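Local coordinates for amidase, hydantoinase/carbamoylase family (Paraburkholderia phymatum, PDB 6C0D), which probably hydrolyses N-carbamoyl-L-amino acids as a zinc-dependent, homodimeric amidase of the peptidase M20 family, at residues L25-L28 / R29-A33; Y107-E110 / I111-L115; Q343-L346 / A347-A350; E395-E399 / Q400-L404. All blocks are in the same frame, centred on the assembly; numbering follows the deposited sequence. Where two conformers were deposited one is given.

Interaction 1: L25-L28 / R29-A33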
loop_
_atom_site.group_PDB
_atom_site.type_symbol
_atom_site.label_atom_id
_atom_site.label_comp_id
_atom_site.label_asym_id
_atom_site.label_seq_id
_atom_site.Cartn_x
_atom_site.Cartn_y
_atom_site.Cartn_z
ATOM N N LEU A 25 -4.989 -19.699 36.640
ATOM C CA LEU A 25 -5.058 -18.954 35.384
ATOM C C LEU A 25 -5.242 -17.466 35.638
ATOM O O LEU A 25 -4.635 -16.632 34.953
ATOM C CB LEU A 25 -6.190 -19.478 34.497
ATOM C CG LEU A 25 -5.790 -20.705 33.684
ATOM C CD1 LEU A 25 -7.029 -21.253 33.022
ATOM C CD2 LEU A 25 -4.730 -20.347 32.639
ATOM N N LYS A 26 -6.078 -17.111 36.618
ATOM C CA LYS A 26 -6.327 -15.703 36.880
ATOM C C LYS A 26 -5.156 -15.050 37.596
ATOM O O LYS A 26 -4.890 -13.866 37.374
ATOM C CB LYS A 26 -7.614 -15.537 37.682
ATOM C CG LYS A 26 -8.829 -15.985 36.895
ATOM C CD LYS A 26 -10.090 -15.924 37.729
ATOM C CE LYS A 26 -11.290 -16.455 36.949
ATOM N NZ LYS A 26 -12.543 -16.363 37.752
ATOM N N THR A 27 -4.442 -15.801 38.441
ATOM C CA THR A 27 -3.238 -15.252 39.057
ATOM C C THR A 27 -2.169 -14.976 38.006
ATOM O O THR A 27 -1.547 -13.906 38.014
ATOM C CB THR A 27 -2.718 -16.196 40.142
ATOM O OG1 THR A 27 -3.720 -16.333 41.164
ATOM C CG2 THR A 27 -1.430 -15.630 40.770
ATOM N N LEU A 28 -1.975 -15.904 37.061
ATOM C CA LEU A 28 -1.004 -15.661 35.999
ATOM C C LEU A 28 -1.407 -14.447 35.164
ATOM O O LEU A 28 -0.556 -13.630 34.791
ATOM C CB LEU A 28 -0.846 -16.913 35.132
ATOM C CG LEU A 28 0.169 -16.847 33.980
ATOM C CD1 LEU A 28 1.547 -16.347 34.468
ATOM C CD2 LEU A 28 0.301 -18.200 33.289
ATOM N N ARG A 29 -2.711 -14.286 34.908
ATOM C CA ARG A 29 -3.190 -13.121 34.169
ATOM C C ARG A 29 -2.790 -11.812 34.840
ATOM O O ARG A 29 -2.534 -10.818 34.154
ATOM C CB ARG A 29 -4.713 -13.183 34.020
ATOM C CG ARG A 29 -5.327 -11.999 33.274
ATOM C CD ARG A 29 -6.850 -11.968 33.425
ATOM N NE ARG A 29 -7.525 -11.442 32.238
ATOM C CZ ARG A 29 -8.774 -11.750 31.896
ATOM N NH1 ARG A 29 -9.491 -12.576 32.651
ATOM N NH2 ARG A 29 -9.307 -11.243 30.798
ATOM N N SER A 30 -2.730 -11.786 36.172
ATOM C CA SER A 30 -2.421 -10.539 36.864
ATOM C C SER A 30 -1.003 -10.045 36.590
ATOM O O SER A 30 -0.733 -8.848 36.770
ATOM C CB SER A 30 -2.647 -10.701 38.367
ATOM O OG SER A 30 -1.622 -11.477 38.957
ATOM N N PHE A 31 -0.096 -10.925 36.162
ATOM C CA PHE A 31 1.260 -10.525 35.777
ATOM C C PHE A 31 1.220 -9.983 34.353
ATOM O O PHE A 31 1.316 -10.728 33.377
ATOM C CB PHE A 31 2.234 -11.694 35.889
ATOM C CG PHE A 31 2.473 -12.159 37.299
ATOM C CD1 PHE A 31 3.332 -11.460 38.141
ATOM C CD2 PHE A 31 1.852 -13.301 37.779
ATOM C CE1 PHE A 31 3.556 -11.892 39.438
ATOM C CE2 PHE A 31 2.064 -13.731 39.072
ATOM C CZ PHE A 31 2.918 -13.037 39.899
ATOM N N GLY A 32 1.085 -8.664 34.235
ATOM C CA GLY A 32 1.072 -8.007 32.945
ATOM C C GLY A 32 -0.294 -7.608 32.434
ATOM O O GLY A 32 -0.385 -7.105 31.305
ATOM N N ALA A 33 -1.351 -7.811 33.221
ATOM C CA ALA A 33 -2.700 -7.468 32.782
ATOM C C ALA A 33 -2.760 -6.022 32.315
ATOM O O ALA A 33 -2.356 -5.105 33.037
ATOM C CB ALA A 33 -3.711 -7.692 33.909
#
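Ser30 turns its hydroxyl back onto the carbonyl of Thr27 because OG sits between its own backbone N and carbonyl carbon (chi1 74°), while Phe31, with CG anti to the carbonyl carbon (chi1 -67°), lays its ring back along the same end of the helix. The hydroxyl bond is short, Ser30 OG to Thr27 O 2.6 Å, and lies in the carbonyl plane on a lone pair. Thr27 O also receives a weak bond from the backbone N of Ser30, so main chain and side chain of one residue grip a single oxygen. The Phe31 ring reaches the same carbonyl obliquely, CD2 lying 3.5 Å from Thr27 O, and has Leu28 O at its edge.

Along the backbone the bonding pattern changes at this point. Arg29 N donates to Leu25 O at 3.0 Å in the regular helical manner, and Ser30 N reaches Lys26 O only weakly. Phe31 N then bonds to Leu28 O at 3.1 Å, three residues back, approaching from above the carbonyl plane, 55° out of it. Gly32 follows in a backbone conformation with positive phi that favours glycine.

Outside the segment, Leu28 packs on Ala50 and Trp53 of helix 45-60 and on Ile106 of helix 102-117, Phe31 meets the Trp53 ring, and Arg29 forms a cation-pi contact with Trp98. The serine adds an ordinary side-chain to main-chain bond to the last turn; the step to i to i+3 bonding at Phe31, with a positive-phi glycine just beyond, is characteristic of a helix C-terminus, here that of helix 18-30.

Interaction 2: Y107-E110 / I111-L115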
loop_
_atom_site.group_PDB
_atom_site.type_symbol
_atom_site.label_atom_id
_atom_site.label_comp_id
_atom_site.label_asym_id
_atom_site.label_seq_id
_atom_site.Cartn_x
_atom_site.Cartn_y
_atom_site.Cartn_z
ATOM N N TYR A 107 -2.790 -25.797 32.574
ATOM C CA TYR A 107 -3.287 -27.168 32.429
ATOM C C TYR A 107 -2.227 -28.171 32.871
ATOM O O TYR A 107 -2.517 -29.118 33.606
ATOM C CB TYR A 107 -3.674 -27.496 30.980
ATOM C CG TYR A 107 -5.056 -27.100 30.485
ATOM C CD1 TYR A 107 -5.786 -26.064 31.071
ATOM C CD2 TYR A 107 -5.607 -27.751 29.384
ATOM C CE1 TYR A 107 -7.038 -25.692 30.571
ATOM C CE2 TYR A 107 -6.846 -27.389 28.877
ATOM C CZ TYR A 107 -7.562 -26.365 29.473
ATOM O OH TYR A 107 -8.799 -26.011 28.981
ATOM N N GLY A 108 -0.989 -27.988 32.406
ATOM C CA GLY A 108 0.059 -28.929 32.779
ATOM C C GLY A 108 0.233 -29.010 34.283
ATOM O O GLY A 108 0.314 -30.097 34.855
ATOM N N LEU A 109 0.253 -27.856 34.946
ATOM C CA LEU A 109 0.373 -27.825 36.398
ATOM C C LEU A 109 -0.788 -28.555 37.063
ATOM O O LEU A 109 -0.591 -29.373 37.975
ATOM C CB LEU A 109 0.439 -26.365 36.868
ATOM C CG LEU A 109 0.613 -26.047 38.348
ATOM C CD1 LEU A 109 1.935 -26.620 38.849
ATOM C CD2 LEU A 109 0.562 -24.509 38.549
ATOM N N GLU A 110 -2.017 -28.261 36.634
ATOM C CA GLU A 110 -3.161 -28.889 37.287
ATOM C C GLU A 110 -3.181 -30.384 37.024
ATOM O O GLU A 110 -3.553 -31.175 37.899
ATOM C CB GLU A 110 -4.471 -28.261 36.806
ATOM C CG GLU A 110 -5.717 -28.951 37.383
ATOM C CD GLU A 110 -5.788 -28.904 38.902
ATOM O OE1 GLU A 110 -5.164 -28.005 39.519
ATOM O OE2 GLU A 110 -6.469 -29.777 39.495
ATOM N N ILE A 111 -2.809 -30.786 35.812
ATOM C CA ILE A 111 -2.790 -32.212 35.488
ATOM C C ILE A 111 -1.749 -32.929 36.327
ATOM O O ILE A 111 -2.009 -34.017 36.848
ATOM C CB ILE A 111 -2.557 -32.413 33.981
ATOM C CG1 ILE A 111 -3.785 -31.886 33.213
ATOM C CG2 ILE A 111 -2.319 -33.908 33.662
ATOM C CD1 ILE A 111 -3.529 -31.705 31.718
ATOM N N ALA A 112 -0.574 -32.316 36.512
ATOM C CA ALA A 112 0.424 -32.915 37.409
ATOM C C ALA A 112 -0.129 -33.062 38.819
ATOM O O ALA A 112 0.022 -34.116 39.455
ATOM C CB ALA A 112 1.692 -32.070 37.416
ATOM N N ARG A 113 -0.818 -32.020 39.313
ATOM C CA ARG A 113 -1.409 -32.093 40.642
ATOM C C ARG A 113 -2.458 -33.195 40.704
ATOM O O ARG A 113 -2.436 -34.042 41.605
ATOM C CB ARG A 113 -2.010 -30.729 41.024
ATOM C CG ARG A 113 -0.936 -29.670 41.368
ATOM C CD ARG A 113 -1.563 -28.366 41.906
ATOM N NE ARG A 113 -2.436 -27.725 40.915
ATOM C CZ ARG A 113 -2.368 -26.446 40.546
ATOM N NH1 ARG A 113 -1.472 -25.629 41.095
ATOM N NH2 ARG A 113 -3.225 -25.976 39.641
ATOM N N ALA A 114 -3.382 -33.212 39.742
ATOM C CA ALA A 114 -4.489 -34.161 39.804
ATOM C C ALA A 114 -4.009 -35.605 39.655
ATOM O O ALA A 114 -4.513 -36.502 40.341
ATOM C CB ALA A 114 -5.527 -33.820 38.732
ATOM N N LEU A 115 -3.040 -35.863 38.767
ATOM C CA LEU A 115 -2.572 -37.244 38.634
ATOM C C LEU A 115 -1.832 -37.687 39.884
ATOM O O LEU A 115 -1.876 -38.875 40.248
ATOM C CB LEU A 115 -1.691 -37.406 37.390
ATOM C CG LEU A 115 -2.438 -37.831 36.105
ATOM C CD1 LEU A 115 -3.533 -36.825 35.743
ATOM C CD2 LEU A 115 -1.479 -38.031 34.915
#
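A salt bridge joins Glu110 and Arg113, three residues apart on helix 102-117. Arg113 grips side-on, and both nitrogens go to one oxygen: NH2 lies 2.8 Å and NE 3.1 Å from Glu110 OE1. That oxygen stays close to the guanidinium plane, whereas the carboxylate is turned 52° against it, and NE meets it from above the carboxylate plane. A bend at chi3 (-62°) brings the guanidinium back over the preceding turn. The other ends have partners on the N-terminal part of the chain, Glu110 OE2 with Arg20 and Arg113 NH1 with Asp24, linking Arg20, the buried Glu110 and Arg113, and Asp24 in a chain of salt bridges.

Packing flanks it. Leu109 CG lies over one guanidinium face, toward its rim, 3.7 Å from Arg113 CZ, and Leu109 CD2 is 3.4 Å from Arg113 NH1. An apolar contact joins Ile111 CD1 to Tyr107 CB at 4.3 Å, and Ile111 also packs on alanines of helix 399-419.

The backbone bonds are regular, running from Ile111 N to Tyr107 O (2.8 Å) through Ala114 N to Glu110 O. This is an i to i+3 salt bridge on a largely buried stretch of alpha-helix, the connecting helix of the beta-alpha-beta unit formed with strands 83-88 and 125-130.

Interaction 3: Q343-L346 / A347-A350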
loop_
_atom_site.group_PDB
_atom_site.type_symbol
_atom_site.label_atom_id
_atom_site.label_comp_id
_atom_site.label_asym_id
_atom_site.label_seq_id
_atom_site.Cartn_x
_atom_site.Cartn_y
_atom_site.Cartn_z
ATOM N N GLN A 343 -2.682 -38.791 19.528
ATOM C CA GLN A 343 -3.957 -38.246 19.050
ATOM C C GLN A 343 -5.103 -39.154 19.427
ATOM O O GLN A 343 -6.188 -38.692 19.805
ATOM C CB GLN A 343 -3.956 -38.109 17.537
ATOM C CG GLN A 343 -3.272 -36.915 16.972
ATOM C CD GLN A 343 -3.479 -36.913 15.473
ATOM O OE1 GLN A 343 -4.624 -36.859 15.000
ATOM N NE2 GLN A 343 -2.388 -37.038 14.723
ATOM N N GLN A 344 -4.888 -40.461 19.315
ATOM C CA GLN A 344 -5.992 -41.364 19.584
ATOM C C GLN A 344 -6.326 -41.399 21.078
ATOM O O GLN A 344 -7.503 -41.482 21.441
ATOM C CB GLN A 344 -5.678 -42.748 19.022
ATOM C CG GLN A 344 -6.812 -43.740 19.125
ATOM C CD GLN A 344 -7.895 -43.501 18.076
ATOM O OE1 GLN A 344 -7.976 -42.430 17.464
ATOM N NE2 GLN A 344 -8.732 -44.504 17.869
ATOM N N HIS A 345 -5.322 -41.298 21.963
ATOM C CA HIS A 345 -5.640 -41.102 23.383
ATOM C C HIS A 345 -6.438 -39.823 23.609
ATOM O O HIS A 345 -7.386 -39.811 24.406
ATOM C CB HIS A 345 -4.367 -41.063 24.235
ATOM C CG HIS A 345 -3.716 -42.402 24.392
ATOM N ND1 HIS A 345 -4.263 -43.416 25.155
ATOM C CD2 HIS A 345 -2.545 -42.879 23.907
ATOM C CE1 HIS A 345 -3.458 -44.467 25.122
ATOM N NE2 HIS A 345 -2.410 -44.169 24.369
ATOM N N LEU A 346 -6.064 -38.730 22.935
ATOM C CA LEU A 346 -6.845 -37.498 23.088
ATOM C C LEU A 346 -8.269 -37.701 22.579
ATOM O O LEU A 346 -9.227 -37.251 23.214
ATOM C CB LEU A 346 -6.185 -36.335 22.343
ATOM C CG LEU A 346 -4.829 -35.834 22.865
ATOM C CD1 LEU A 346 -4.284 -34.767 21.932
ATOM C CD2 LEU A 346 -4.981 -35.229 24.249
ATOM N N ALA A 347 -8.422 -38.366 21.424
ATOM C CA ALA A 347 -9.755 -38.562 20.858
ATOM C C ALA A 347 -10.618 -39.435 21.763
ATOM O O ALA A 347 -11.824 -39.184 21.911
ATOM C CB ALA A 347 -9.655 -39.176 19.453
ATOM N N GLN A 348 -10.029 -40.487 22.356
ATOM C CA GLN A 348 -10.786 -41.336 23.276
ATOM C C GLN A 348 -11.252 -40.544 24.491
ATOM O O GLN A 348 -12.407 -40.679 24.923
ATOM C CB GLN A 348 -9.939 -42.560 23.691
ATOM C CG GLN A 348 -9.793 -43.540 22.502
ATOM C CD GLN A 348 -8.584 -44.480 22.608
ATOM O OE1 GLN A 348 -7.706 -44.308 23.445
ATOM N NE2 GLN A 348 -8.527 -45.449 21.705
ATOM N N ALA A 349 -10.389 -39.687 25.035
ATOM C CA ALA A 349 -10.799 -38.871 26.180
ATOM C C ALA A 349 -11.856 -37.852 25.778
ATOM O O ALA A 349 -12.793 -37.576 26.550
ATOM C CB ALA A 349 -9.586 -38.155 26.779
ATOM N N ALA A 350 -11.712 -37.271 24.582
ATOM C CA ALA A 350 -12.685 -36.282 24.123
ATOM C C ALA A 350 -14.040 -36.932 23.906
ATOM O O ALA A 350 -15.082 -36.350 24.230
ATOM C CB ALA A 350 -12.201 -35.617 22.826
#
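Helix 340-353 packs one side against the strands 210-227 and 358-363 and against helix 399-419, and the turns from Gln343 to Ala350, where Gln344 and Gln348 touch, form an amphipathic stretch of it. Small and apolar residues occupy the buried side: Leu346 rests on Val212 and Ala412, Ala349 on Ala412, and Ala347 and Ala350 on Trp358. The exposed side carries Gln344 and Gln348, with His345 next to them at the flank toward Arg415 and Ile416.

Regular i to i+4 bonds hold the backbone. Ala347 N donates to Gln343 O at 2.8 Å, and Ala350 N to Leu346 O at the same distance. The methyl carbons of the alanines lie against carbonyl oxygens one turn back, as with Ala350 CB and Leu346 O at 3.4 Å.

On the polar side the glutamine chains leave the helix differently. Gln344 has CG anti to its backbone nitrogen (chi1 -174°) and then bends at chi2, whereas Gln348 has CG anti to its carbonyl carbon, beside the backbone N, and is extended beyond it. With these torsions the two cross at about a right angle, their amide planes 58° apart, and meet most closely through carbon and nitrogen: Gln348 NE2 lies 3.5 Å from Gln344 CG. The Gln348 amide also lies over the preceding turn, its CD 3.4 Å from Gln344 O. Toward the His345 flank, its oxygen approaches the imidazole, whose plane stands almost perpendicular to the amide (87°), and Gln348 OE1 is 3.9 Å from His345 ND1.

Interaction 4: E395-E399 / Q400-L404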
loop_
_atom_site.group_PDB
_atom_site.type_symbol
_atom_site.label_atom_id
_atom_site.label_comp_id
_atom_site.label_asym_id
_atom_site.label_seq_id
_atom_site.Cartn_x
_atom_site.Cartn_y
_atom_site.Cartn_z
ATOM N N GLU A 395 -9.492 -11.566 23.513
ATOM C CA GLU A 395 -9.457 -13.024 23.438
ATOM C C GLU A 395 -10.004 -13.646 24.722
ATOM O O GLU A 395 -9.687 -13.191 25.825
ATOM C CB GLU A 395 -8.015 -13.475 23.185
ATOM C CG GLU A 395 -7.653 -14.887 23.624
ATOM C CD GLU A 395 -6.141 -15.081 23.721
ATOM O OE1 GLU A 395 -5.640 -15.387 24.830
ATOM O OE2 GLU A 395 -5.451 -14.914 22.688
ATOM N N ASP A 396 -10.838 -14.685 24.583
ATOM C CA ASP A 396 -11.492 -15.254 25.760
ATOM C C ASP A 396 -12.132 -16.608 25.447
ATOM O O ASP A 396 -12.410 -16.938 24.290
ATOM C CB ASP A 396 -12.551 -14.308 26.330
ATOM C CG ASP A 396 -12.755 -14.500 27.825
ATOM O OD1 ASP A 396 -12.046 -15.341 28.425
ATOM O OD2 ASP A 396 -13.624 -13.815 28.403
ATOM N N THR A 397 -12.384 -17.371 26.518
ATOM C CA THR A 397 -13.006 -18.694 26.478
ATOM C C THR A 397 -13.889 -18.832 27.712
ATOM O O THR A 397 -13.465 -18.461 28.810
ATOM C CB THR A 397 -11.942 -19.798 26.457
ATOM O OG1 THR A 397 -11.098 -19.650 25.304
ATOM C CG2 THR A 397 -12.599 -21.167 26.435
ATOM N N ALA A 398 -15.116 -19.344 27.540
ATOM C CA ALA A 398 -16.005 -19.530 28.685
ATOM C C ALA A 398 -15.336 -20.396 29.744
ATOM O O ALA A 398 -14.631 -21.350 29.412
ATOM C CB ALA A 398 -17.317 -20.180 28.249
ATOM N N GLU A 399 -15.564 -20.067 31.022
ATOM C CA GLU A 399 -14.889 -20.816 32.086
ATOM C C GLU A 399 -15.228 -22.298 32.028
ATOM O O GLU A 399 -14.361 -23.147 32.247
ATOM C CB GLU A 399 -15.243 -20.257 33.466
ATOM C CG GLU A 399 -14.701 -18.847 33.699
ATOM C CD GLU A 399 -14.597 -18.457 35.173
ATOM O OE1 GLU A 399 -15.118 -19.178 36.052
ATOM O OE2 GLU A 399 -13.971 -17.419 35.450
ATOM N N GLN A 400 -16.485 -22.644 31.746
ATOM C CA GLN A 400 -16.839 -24.060 31.669
ATOM C C GLN A 400 -16.110 -24.765 30.531
ATOM O O GLN A 400 -15.880 -25.979 30.594
ATOM C CB GLN A 400 -18.356 -24.214 31.516
ATOM C CG GLN A 400 -18.932 -23.426 30.344
ATOM C CD GLN A 400 -20.366 -23.796 30.050
ATOM O OE1 GLN A 400 -20.640 -24.877 29.536
ATOM N NE2 GLN A 400 -21.295 -22.902 30.385
ATOM N N HIS A 401 -15.739 -24.038 29.475
ATOM C CA HIS A 401 -14.973 -24.693 28.416
ATOM C C HIS A 401 -13.483 -24.783 28.754
ATOM O O HIS A 401 -12.808 -25.733 28.325
ATOM C CB HIS A 401 -15.194 -23.966 27.086
ATOM C CG HIS A 401 -16.632 -23.954 26.661
ATOM N ND1 HIS A 401 -17.144 -23.048 25.754
ATOM C CD2 HIS A 401 -17.672 -24.736 27.041
ATOM C CE1 HIS A 401 -18.442 -23.262 25.606
ATOM N NE2 HIS A 401 -18.786 -24.291 26.366
ATOM N N ILE A 402 -12.962 -23.820 29.520
ATOM C CA ILE A 402 -11.602 -23.967 30.055
ATOM C C ILE A 402 -11.515 -25.209 30.941
ATOM O O ILE A 402 -10.563 -25.996 30.855
ATOM C CB ILE A 402 -11.197 -22.700 30.834
ATOM C CG1 ILE A 402 -11.194 -21.474 29.917
ATOM C CG2 ILE A 402 -9.824 -22.916 31.532
ATOM C CD1 ILE A 402 -11.057 -20.129 30.668
ATOM N N VAL A 403 -12.511 -25.392 31.809
ATOM C CA VAL A 403 -12.553 -26.551 32.697
ATOM C C VAL A 403 -12.675 -27.841 31.896
ATOM O O VAL A 403 -11.963 -28.816 32.156
ATOM C CB VAL A 403 -13.714 -26.403 33.701
ATOM C CG1 VAL A 403 -13.950 -27.725 34.461
ATOM C CG2 VAL A 403 -13.412 -25.259 34.665
ATOM N N LEU A 404 -13.599 -27.886 30.930
ATOM C CA LEU A 404 -13.753 -29.114 30.136
ATOM C C LEU A 404 -12.464 -29.481 29.400
ATOM O O LEU A 404 -12.063 -30.655 29.366
ATOM C CB LEU A 404 -14.907 -28.962 29.138
ATOM C CG LEU A 404 -15.096 -30.142 28.179
ATOM C CD1 LEU A 404 -15.417 -31.435 28.957
ATOM C CD2 LEU A 404 -16.180 -29.865 27.122
HETATM O O HOH W 1 -16.030 -20.592 24.812
#
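The methyl group of Ala398 sits over one face of the His401 ring, with CB 4.2 Å from the ring centroid and 28° off its normal, a CH-pi contact. His401 holds its CG anti to the carbonyl carbon (chi1 -60°), and this rotamer swings the imidazole back toward the start of the helix. A water in the ring plane joins the same two residues by a second route: its oxygen is 2.9 Å from His401 ND1 and accepts the backbone N-H of Ala398, so the rotation of the ring is constrained at both face and edge.

The hydroxyl of Thr397 lies beside its own backbone N (chi1 -60°) and bonds to Pro384 O and to Ser385, leaving the methyl to face the helix. There Thr397 CG2 lies 3.8 Å from Ile402 CG1 and 3.9 Å from His401 CB, while Ile402 CD1 folds over Thr397 O.

Together these residues form the N-terminal end of helix 399-419, with Ala398 at the N-cap, following a loop that leads from strand 378-384. Ala398 O begins the helical bonding, accepting Ile402 N at 3.0 Å and, weakly, His401 N.

Beyond the cap, Glu399 OE2 forms a salt bridge with Lys26 of helix 18-30, which ties the first turn of this helix to its neighbour. In the loop, Asp396 OD1 accepts the backbone N of Thr397 from above its carboxylate plane, 2.8 Å away, and also bonds to Trp98 NE1.

Overall arrangement
From the N terminus, the four contacts follow one another in series, none crossing or nesting, and each lies within one helix or at its end, so none closes a long loop. Interaction 1 ends helix 18-30, interaction 2 occupies helix 102-117, interaction 3 lies on helix 340-353, and interaction 4 starts helix 399-419. Interaction 4 joins two of the others: Ile402 packs on Leu25 of interaction 1, alongside the Lys26 salt bridge, while Ile402 O faces Tyr107 OH of interaction 2 in a probable, weak hydrogen bond. Interaction 3 touches none of them directly, but shares helix 399-419 as a packing partner with interaction 2.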